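Local coordinates for MexT protein (Pseudomonas aeruginosa, PDB 6L33), which probably binds DNA as a LysR-type transcriptional activator that activates expression of the MexEF-OprN efflux pump, represented here by its regulatory domain, at residues Ala72-Val77 with Ala178-Met183; Arg86-Pro91 with Gly166-Asp171; Ala105-Ala110 with Leu132-Phe137. All coordinates share one frame; numbering follows the deposited sequence.

How the interactions relate
MexT illustrates how a LysR regulatory domain, with its periplasmic-binding-protein-like fold, is built from two alpha/beta halves by pairing strands that are not neighbours in sequence. Interaction 1 joins strands 72-78 and 181-186 in one sheet; interactions 2 and 3 lie in the other, at its outermost strands within the chain, 168-170 and 129-134. Along the sequence the contacts are nested, interaction 3 within interaction 2 and interaction 2 within interaction 1. Their centres are about 29 Å (1 and 2), 21 Å (1 and 3) and 19 Å (2 and 3) apart, and none touches another. The chain completes the second half before strand 181-186 returns it to the first sheet, while interaction 3 borders the second subunit.

Interaction 1 (Ala72-Val77 with Ala178-Met183); sequences AKRKTV and AFELSM
Lys-75 and Met-183 form an antiparallel hydrogen-bonded pair, followed by the non-hydrogen-bonded pair of Thr-76 and Ser-182, in two strands whose short segments are splayed to 139° between their N-to-C directions. Lys-75 N donates to Met-183 O (2.7 Å), and Met-183 N returns a straighter bond to Lys-75 O (2.7 Å). Two residues on, Val-77 N reaches Leu-181 O at 3.0 Å. This is how strand 72-78, outermost within this chain in a five-stranded sheet of the LysR regulatory domain, is fastened to its neighbour.

Val-77 carries the apolar part, placing its two methyls on different partners. With chi1 at -43°, CG1 lies opposite the carbonyl carbon and packs on CB of Met-183 (3.8 Å), whereas CG2 meets CB of Leu-181 (3.6 Å). Met-183 is present as selenomethionine; CG anti to the backbone N (chi1 176°) sends its chain toward helix 193-203, where it packs on Arg-199 and Ile-202.

On the face bearing Thr-76 and Ser-182, the side chains are polar. Arg-74 NH2 forms a salt bridge with Glu-180 OE1, crossing the glutamate at about a right angle, although the position of that oxygen is doubtful. The same NH2 is bonded to Thr-65 OG1 and Asp-66 O, and Ser-182 OG also pairs with Thr-65 OG1.

Backbone bonds therefore fix the register; on one face the buried Met-183 joins the sheet to helix 193-203, and on the other the arginine is probably held more surely by the loop of Thr-65 and Asp-66 than by Glu-180.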
loop_
_atom_site.group_PDB
_atom_site.type_symbol
_atom_site.label_atom_id
_atom_site.label_comp_id
_atom_site.label_asym_id
_atom_site.label_seq_id
_atom_site.Cartn_x
_atom_site.Cartn_y
_atom_site.Cartn_z
ATOM N N ALA B 72 15.141 -13.523 -16.456
ATOM C CA ALA B 72 14.935 -13.377 -15.022
ATOM C C ALA B 72 15.096 -14.722 -14.334
ATOM O O ALA B 72 14.556 -15.730 -14.799
ATOM C CB ALA B 72 13.549 -12.794 -14.716
ATOM N N LYS B 73 15.844 -14.732 -13.235
ATOM C CA LYS B 73 15.977 -15.899 -12.377
ATOM C C LYS B 73 15.010 -15.778 -11.206
ATOM O O LYS B 73 14.653 -14.674 -10.787
ATOM C CB LYS B 73 17.412 -16.046 -11.862
ATOM C CG LYS B 73 18.404 -16.577 -12.892
ATOM C CD LYS B 73 18.559 -18.088 -12.785
ATOM C CE LYS B 73 20.022 -18.509 -12.867
ATOM N NZ LYS B 73 20.576 -18.384 -14.244
ATOM N N ARG B 74 14.583 -16.922 -10.680
ATOM C CA ARG B 74 13.605 -16.915 -9.603
ATOM C C ARG B 74 13.883 -18.064 -8.648
ATOM O O ARG B 74 14.497 -19.071 -9.010
ATOM C CB ARG B 74 12.169 -16.993 -10.141
ATOM C CG ARG B 74 11.552 -18.381 -10.112
ATOM C CD ARG B 74 10.404 -18.494 -11.104
ATOM N NE ARG B 74 9.142 -18.000 -10.558
ATOM C CZ ARG B 74 8.025 -17.864 -11.266
ATOM N NH1 ARG B 74 8.011 -18.183 -12.554
ATOM N NH2 ARG B 74 6.922 -17.409 -10.689
ATOM N N LYS B 75 13.413 -17.893 -7.414
ATOM C CA LYS B 75 13.601 -18.865 -6.347
ATOM C C LYS B 75 12.345 -18.870 -5.492
ATOM O O LYS B 75 11.964 -17.829 -4.945
ATOM C CB LYS B 75 14.836 -18.518 -5.504
ATOM C CG LYS B 75 14.851 -19.110 -4.105
ATOM C CD LYS B 75 16.181 -18.831 -3.415
ATOM C CE LYS B 75 16.241 -19.455 -2.029
ATOM N NZ LYS B 75 15.690 -18.550 -0.981
ATOM N N THR B 76 11.691 -20.025 -5.396
ATOM C CA THR B 76 10.528 -20.144 -4.530
ATOM C C THR B 76 10.950 -19.965 -3.078
ATOM O O THR B 76 11.891 -20.612 -2.611
ATOM C CB THR B 76 9.847 -21.501 -4.717
ATOM O OG1 THR B 76 9.311 -21.594 -6.042
ATOM C CG2 THR B 76 8.717 -21.676 -3.708
ATOM N N VAL B 77 10.267 -19.072 -2.369
ATOM C CA VAL B 77 10.516 -18.883 -0.948
ATOM C C VAL B 77 9.389 -19.425 -0.079
ATOM O O VAL B 77 9.639 -19.744 1.094
ATOM C CB VAL B 77 10.792 -17.400 -0.614
ATOM C CG1 VAL B 77 11.727 -16.789 -1.648
ATOM C CG2 VAL B 77 9.499 -16.609 -0.529
ATOM N N ALA B 178 -3.454 -20.086 -5.859
ATOM C CA ALA B 178 -2.718 -19.336 -4.849
ATOM C C ALA B 178 -1.273 -19.271 -5.321
ATOM O O ALA B 178 -0.569 -20.286 -5.297
ATOM C CB ALA B 178 -2.828 -19.981 -3.471
ATOM N N PHE B 179 -0.845 -18.093 -5.768
ATOM C CA PHE B 179 0.487 -17.940 -6.334
ATOM C C PHE B 179 1.557 -18.125 -5.265
ATOM O O PHE B 179 1.384 -17.746 -4.106
ATOM C CB PHE B 179 0.646 -16.562 -6.981
ATOM C CG PHE B 179 -0.160 -16.383 -8.238
ATOM C CD1 PHE B 179 -0.241 -17.394 -9.181
ATOM C CD2 PHE B 179 -0.835 -15.196 -8.476
ATOM C CE1 PHE B 179 -0.983 -17.224 -10.337
ATOM C CE2 PHE B 179 -1.577 -15.023 -9.628
ATOM C CZ PHE B 179 -1.651 -16.037 -10.560
ATOM N N GLU B 180 2.677 -18.708 -5.680
ATOM C CA GLU B 180 3.840 -18.850 -4.818
ATOM C C GLU B 180 4.391 -17.484 -4.417
ATOM O O GLU B 180 4.295 -16.508 -5.164
ATOM C CB GLU B 180 4.927 -19.639 -5.548
ATOM C CG GLU B 180 5.216 -19.066 -6.939
ATOM C CD GLU B 180 6.365 -19.750 -7.656
ATOM O OE1 GLU B 180 7.350 -19.060 -7.996
ATOM O OE2 GLU B 180 6.279 -20.974 -7.888
ATOM N N LEU B 181 4.971 -17.420 -3.222
ATOM C CA LEU B 181 5.883 -16.333 -2.895
ATOM C C LEU B 181 7.250 -16.670 -3.476
ATOM O O LEU B 181 7.768 -17.770 -3.257
ATOM C CB LEU B 181 5.984 -16.126 -1.382
ATOM C CG LEU B 181 5.017 -15.159 -0.693
ATOM C CD1 LEU B 181 5.363 -15.033 0.786
ATOM C CD2 LEU B 181 5.016 -13.792 -1.365
ATOM N N SER B 182 7.823 -15.739 -4.234
ATOM C CA SER B 182 9.080 -15.978 -4.925
ATOM C C SER B 182 10.072 -14.865 -4.624
ATOM O O SER B 182 9.689 -13.737 -4.302
ATOM C CB SER B 182 8.889 -16.060 -6.448
ATOM O OG SER B 182 8.300 -17.286 -6.838
HETATM N N MSE B 183 11.352 -15.202 -4.725
HETATM C CA MSE B 183 12.382 -14.193 -4.906
HETATM C C MSE B 183 12.792 -14.246 -6.363
HETATM O O MSE B 183 13.167 -15.303 -6.865
HETATM C CB MSE B 183 13.592 -14.419 -4.002
HETATM C CG MSE B 183 14.705 -13.416 -4.273
HETATM SE SE MSE B 183 16.289 -13.616 -3.160
HETATM C CE MSE B 183 15.425 -13.779 -1.426
#

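Interaction 2 (Arg86-Pro91 with Gly166-Asp171); sequences RADSAP and GLRAED
Two arginines, Arg-86 and Arg-168, lie flat on one another, their guanidinium centres 3.6 Å apart and the planes only 19° from parallel. They belong to a salt-bridge network with Asp-88 and Glu-170, built on the edge of the second sheet of this LysR regulatory domain, where strand 168-170 runs antiparallel to the end of strand 82-86. Arg-86 and Arg-168 are a hydrogen-bonded pair: each amide donates to the other's carbonyl, with Arg-168 N to Arg-86 O at 2.8 Å. Both side chains consequently leave the sheet on the same face, and NH2 of Arg-168 comes to rest over the centre of the Arg-86 guanidinium.

Acceptors at the edges of both groups probably make this stacking of like charges tolerable. Arg-86 NE, with Glu-170 OE2 lying in the guanidinium plane, donates to that oxygen at 3.2 Å, yet approaches it from above the carboxylate plane; a second bond from Arg-86 NH2 is less certain in position. At another part of the rim, Arg-86 NH1 reaches Asp-88 OD2 (3.2 Å) on its syn lone pair. Negative charge thus meets Arg-86 from two directions, which probably offsets the repulsion. The carboxylates are themselves held, Asp-88 OD1 by Arg-102 and Glu-170 OE1 by the amide of Leu-94.

The bend of Arg-168 at chi3 (64°) turns its guanidinium edge to the loop's backbone oxygens. Its NH1 donates to Asp-88 O, approaching from above that carbonyl plane. Asp-88 OD2 also accepts from Ala-90 N (3.1 Å), closing an Asx turn. The carbonyl of Ala-90, the residue at its end, is gripped end-on by Arg-168: Ala-90 O accepts from Arg-168 NH1 at 2.8 Å and NH2 at 3.0 Å.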
loop_
_atom_site.group_PDB
_atom_site.type_symbol
_atom_site.label_atom_id
_atom_site.label_comp_id
_atom_site.label_asym_id
_atom_site.label_seq_id
_atom_site.Cartn_x
_atom_site.Cartn_y
_atom_site.Cartn_z
ATOM N N ARG B 86 -13.162 -13.722 7.125
ATOM C CA ARG B 86 -14.470 -13.166 7.421
ATOM C C ARG B 86 -14.438 -12.490 8.782
ATOM O O ARG B 86 -13.540 -12.719 9.596
ATOM C CB ARG B 86 -15.574 -14.232 7.368
ATOM C CG ARG B 86 -15.371 -15.436 8.268
ATOM C CD ARG B 86 -16.728 -15.995 8.662
ATOM N NE ARG B 86 -16.793 -17.446 8.627
ATOM C CZ ARG B 86 -17.899 -18.144 8.863
ATOM N NH1 ARG B 86 -19.036 -17.520 9.143
ATOM N NH2 ARG B 86 -17.866 -19.465 8.811
ATOM N N ALA B 87 -15.438 -11.636 9.011
ATOM C CA ALA B 87 -15.523 -10.850 10.229
ATOM C C ALA B 87 -16.849 -11.003 10.957
ATOM O O ALA B 87 -17.021 -10.398 12.021
ATOM C CB ALA B 87 -15.287 -9.363 9.921
ATOM N N ASP B 88 -17.788 -11.778 10.422
ATOM C CA ASP B 88 -19.068 -11.963 11.082
ATOM C C ASP B 88 -18.930 -12.954 12.235
ATOM O O ASP B 88 -17.888 -13.584 12.433
ATOM C CB ASP B 88 -20.122 -12.443 10.085
ATOM C CG ASP B 88 -19.808 -13.815 9.528
ATOM O OD1 ASP B 88 -18.896 -13.916 8.683
ATOM O OD2 ASP B 88 -20.467 -14.793 9.937
ATOM N N SER B 89 -20.011 -13.095 13.002
ATOM C CA SER B 89 -20.007 -13.912 14.208
ATOM C C SER B 89 -20.829 -15.186 14.062
ATOM O O SER B 89 -21.058 -15.878 15.059
ATOM C CB SER B 89 -20.519 -13.094 15.396
ATOM O OG SER B 89 -21.746 -12.453 15.083
ATOM N N ALA B 90 -21.271 -15.514 12.853
ATOM C CA ALA B 90 -22.106 -16.695 12.660
ATOM C C ALA B 90 -21.285 -17.959 12.890
ATOM O O ALA B 90 -20.165 -18.067 12.380
ATOM C CB ALA B 90 -22.710 -16.702 11.258
ATOM N N PRO B 91 -21.799 -18.929 13.641
ATOM C CA PRO B 91 -21.027 -20.149 13.890
ATOM C C PRO B 91 -20.932 -21.010 12.642
ATOM O O PRO B 91 -21.791 -20.965 11.757
ATOM C CB PRO B 91 -21.829 -20.852 14.989
ATOM C CG PRO B 91 -23.238 -20.426 14.718
ATOM C CD PRO B 91 -23.134 -18.987 14.261
ATOM N N GLY B 166 -9.297 -9.445 14.628
ATOM C CA GLY B 166 -10.678 -9.203 14.273
ATOM C C GLY B 166 -11.240 -10.058 13.157
ATOM O O GLY B 166 -12.411 -9.877 12.795
ATOM N N LEU B 167 -10.460 -10.982 12.604
ATOM C CA LEU B 167 -10.901 -11.809 11.492
ATOM C C LEU B 167 -10.836 -13.286 11.859
ATOM O O LEU B 167 -10.112 -13.694 12.773
ATOM C CB LEU B 167 -10.051 -11.558 10.242
ATOM C CG LEU B 167 -9.936 -10.119 9.746
ATOM C CD1 LEU B 167 -8.876 -10.029 8.662
ATOM C CD2 LEU B 167 -11.278 -9.621 9.235
ATOM N N ARG B 168 -11.613 -14.083 11.132
ATOM C CA ARG B 168 -11.521 -15.536 11.157
ATOM C C ARG B 168 -10.980 -16.019 9.818
ATOM O O ARG B 168 -11.347 -15.488 8.765
ATOM C CB ARG B 168 -12.884 -16.189 11.425
ATOM C CG ARG B 168 -13.564 -15.776 12.728
ATOM C CD ARG B 168 -15.091 -15.837 12.609
ATOM N NE ARG B 168 -15.591 -17.192 12.372
ATOM C CZ ARG B 168 -16.878 -17.499 12.220
ATOM N NH1 ARG B 168 -17.800 -16.548 12.277
ATOM N NH2 ARG B 168 -17.248 -18.756 12.011
ATOM N N ALA B 169 -10.105 -17.018 9.859
ATOM C CA ALA B 169 -9.572 -17.640 8.657
ATOM C C ALA B 169 -10.031 -19.090 8.580
ATOM O O ALA B 169 -10.089 -19.788 9.596
ATOM C CB ALA B 169 -8.042 -17.572 8.629
ATOM N N GLU B 170 -10.369 -19.536 7.372
ATOM C CA GLU B 170 -10.753 -20.923 7.158
ATOM C C GLU B 170 -10.382 -21.332 5.741
ATOM O O GLU B 170 -10.173 -20.489 4.864
ATOM C CB GLU B 170 -12.254 -21.147 7.410
ATOM C CG GLU B 170 -13.171 -20.113 6.771
ATOM C CD GLU B 170 -14.636 -20.319 7.135
ATOM O OE1 GLU B 170 -15.412 -20.768 6.265
ATOM O OE2 GLU B 170 -15.014 -20.031 8.290
ATOM N N ASP B 171 -10.289 -22.642 5.534
ATOM C CA ASP B 171 -10.064 -23.158 4.194
ATOM C C ASP B 171 -11.305 -22.924 3.336
ATOM O O ASP B 171 -12.431 -23.034 3.832
ATOM C CB ASP B 171 -9.730 -24.650 4.237
ATOM C CG ASP B 171 -8.411 -24.935 4.930
ATOM O OD1 ASP B 171 -7.378 -24.374 4.505
ATOM O OD2 ASP B 171 -8.407 -25.724 5.898
#

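Interaction 3 (Ala105-Ala110 with Leu132-Phe137); sequences ALVSFA and LAVPQF
Val-107, with chi1 at -176°, holds CG1 opposite its own amide nitrogen and CG2 beside it, while Phe-137, its CG anti to the carbonyl carbon (chi1 -71°), brings its ring over to Val-107, where it meets both methyls. Val-107 CG1 sits above the ring face, 4.0 Å from the Phe-137 centroid and 15° off the normal, a CH-pi contact; Val-107 CG2 touches Phe-137 CE1 at 3.7 Å. Phe-109 joins from its edge: its CZ approaches CE2 of Phe-137 (4.1 Å), the two side chains crossing at about a right angle, and its CD1 lies 3.4 Å from Pro-135 O, near the plane of the Phe-109 ring.

These groups sit at the end of the parallel pairing of a beta-alpha-beta unit, strand 103-107, helix 116-123 and strand 129-134. Leu-106 is bonded on both its polar backbone atoms, through N to Leu-132 O (2.8 Å) and through O from Val-134 N (2.9 Å). Ser-108 N extends the pattern with a more bent bond to Val-134 O (2.9 Å). Ala-105, Leu-132 and Val-134 share a face and pack on helix 140-144, whereas Leu-106 and Ala-133 point to the other.

Strand 129-134 is not the end of the sheet in the dimer, since Leu-132 and Ala-133 pair in parallel with a strand of the second subunit. Beyond the strand ends, Phe-109 meets Tyr-46 and Phe-137 N bonds to Asp-16 OD1. The chemistry implies a buried, mostly apolar join whose end, through the Phe-109 ring and the Phe-137 amide, reaches loops of the first half, while its strand edge carries pairing to the partner chain.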
loop_
_atom_site.group_PDB
_atom_site.type_symbol
_atom_site.label_atom_id
_atom_site.label_comp_id
_atom_site.label_asym_id
_atom_site.label_seq_id
_atom_site.Cartn_x
_atom_site.Cartn_y
_atom_site.Cartn_z
ATOM N N ALA B 105 -14.829 -9.038 -1.061
ATOM C CA ALA B 105 -13.773 -8.060 -1.276
ATOM C C ALA B 105 -12.652 -8.743 -2.042
ATOM O O ALA B 105 -12.233 -9.849 -1.685
ATOM C CB ALA B 105 -13.252 -7.499 0.048
ATOM N N LEU B 106 -12.181 -8.092 -3.098
ATOM C CA LEU B 106 -11.167 -8.649 -3.981
ATOM C C LEU B 106 -9.901 -7.813 -3.883
ATOM O O LEU B 106 -9.954 -6.587 -4.006
ATOM C CB LEU B 106 -11.671 -8.682 -5.425
ATOM C CG LEU B 106 -10.740 -9.264 -6.489
ATOM C CD1 LEU B 106 -10.556 -10.755 -6.272
ATOM C CD2 LEU B 106 -11.286 -8.982 -7.883
ATOM N N VAL B 107 -8.767 -8.473 -3.650
ATOM C CA VAL B 107 -7.473 -7.807 -3.758
ATOM C C VAL B 107 -7.104 -7.819 -5.238
ATOM O O VAL B 107 -6.600 -8.816 -5.761
ATOM C CB VAL B 107 -6.399 -8.472 -2.896
ATOM C CG1 VAL B 107 -5.100 -7.669 -2.966
ATOM C CG2 VAL B 107 -6.876 -8.591 -1.458
ATOM N N SER B 108 -7.385 -6.715 -5.923
ATOM C CA SER B 108 -7.147 -6.579 -7.353
ATOM C C SER B 108 -6.130 -5.469 -7.556
ATOM O O SER B 108 -6.351 -4.334 -7.122
ATOM C CB SER B 108 -8.449 -6.270 -8.097
ATOM O OG SER B 108 -8.195 -5.872 -9.432
ATOM N N PHE B 109 -5.021 -5.796 -8.208
ATOM C CA PHE B 109 -3.911 -4.867 -8.347
ATOM C C PHE B 109 -4.057 -3.935 -9.542
ATOM O O PHE B 109 -3.234 -3.028 -9.707
ATOM C CB PHE B 109 -2.598 -5.650 -8.432
ATOM C CG PHE B 109 -2.384 -6.575 -7.266
ATOM C CD1 PHE B 109 -2.145 -6.066 -6.000
ATOM C CD2 PHE B 109 -2.453 -7.948 -7.428
ATOM C CE1 PHE B 109 -1.960 -6.909 -4.921
ATOM C CE2 PHE B 109 -2.266 -8.799 -6.354
ATOM C CZ PHE B 109 -2.020 -8.279 -5.098
ATOM N N ALA B 110 -5.095 -4.119 -10.366
ATOM C CA ALA B 110 -5.290 -3.259 -11.527
ATOM C C ALA B 110 -6.748 -2.857 -11.724
ATOM O O ALA B 110 -7.125 -2.465 -12.832
ATOM C CB ALA B 110 -4.769 -3.936 -12.800
ATOM N N LEU B 132 -16.194 -4.745 -3.481
ATOM C CA LEU B 132 -15.051 -3.922 -3.119
ATOM C C LEU B 132 -13.798 -4.519 -3.735
ATOM O O LEU B 132 -13.537 -5.716 -3.587
ATOM C CB LEU B 132 -14.901 -3.832 -1.598
ATOM C CG LEU B 132 -13.791 -2.909 -1.097
ATOM C CD1 LEU B 132 -14.182 -1.456 -1.314
ATOM C CD2 LEU B 132 -13.489 -3.182 0.367
ATOM N N ALA B 133 -13.033 -3.684 -4.427
ATOM C CA ALA B 133 -11.729 -4.064 -4.951
ATOM C C ALA B 133 -10.693 -3.139 -4.335
ATOM O O ALA B 133 -10.792 -1.915 -4.472
ATOM C CB ALA B 133 -11.698 -3.986 -6.478
ATOM N N VAL B 134 -9.719 -3.719 -3.644
ATOM C CA VAL B 134 -8.666 -2.935 -3.005
ATOM C C VAL B 134 -7.328 -3.331 -3.617
ATOM O O VAL B 134 -7.175 -4.471 -4.079
ATOM C CB VAL B 134 -8.673 -3.130 -1.480
ATOM C CG1 VAL B 134 -10.001 -2.660 -0.899
ATOM C CG2 VAL B 134 -8.413 -4.582 -1.131
ATOM N N PRO B 135 -6.343 -2.434 -3.652
ATOM C CA PRO B 135 -5.062 -2.738 -4.307
ATOM C C PRO B 135 -4.000 -3.364 -3.414
ATOM O O PRO B 135 -2.862 -3.520 -3.869
ATOM C CB PRO B 135 -4.608 -1.349 -4.778
ATOM C CG PRO B 135 -5.146 -0.419 -3.734
ATOM C CD PRO B 135 -6.429 -1.026 -3.221
ATOM N N GLN B 136 -4.322 -3.732 -2.176
ATOM C CA GLN B 136 -3.323 -4.275 -1.267
ATOM C C GLN B 136 -4.002 -5.161 -0.234
ATOM O O GLN B 136 -5.229 -5.186 -0.110
ATOM C CB GLN B 136 -2.539 -3.165 -0.567
ATOM C CG GLN B 136 -3.356 -2.407 0.459
ATOM C CD GLN B 136 -2.717 -1.096 0.855
ATOM O OE1 GLN B 136 -1.892 -0.551 0.124
ATOM N NE2 GLN B 136 -3.094 -0.580 2.019
ATOM N N PHE B 137 -3.174 -5.876 0.528
ATOM C CA PHE B 137 -3.646 -6.786 1.563
ATOM C C PHE B 137 -3.832 -6.090 2.908
ATOM O O PHE B 137 -4.870 -6.260 3.551
ATOM C CB PHE B 137 -2.675 -7.962 1.708
ATOM C CG PHE B 137 -2.718 -8.920 0.558
ATOM C CD1 PHE B 137 -3.832 -9.715 0.345
ATOM C CD2 PHE B 137 -1.651 -9.020 -0.321
ATOM C CE1 PHE B 137 -3.882 -10.598 -0.718
ATOM C CE2 PHE B 137 -1.694 -9.903 -1.387
ATOM C CZ PHE B 137 -2.812 -10.693 -1.585
#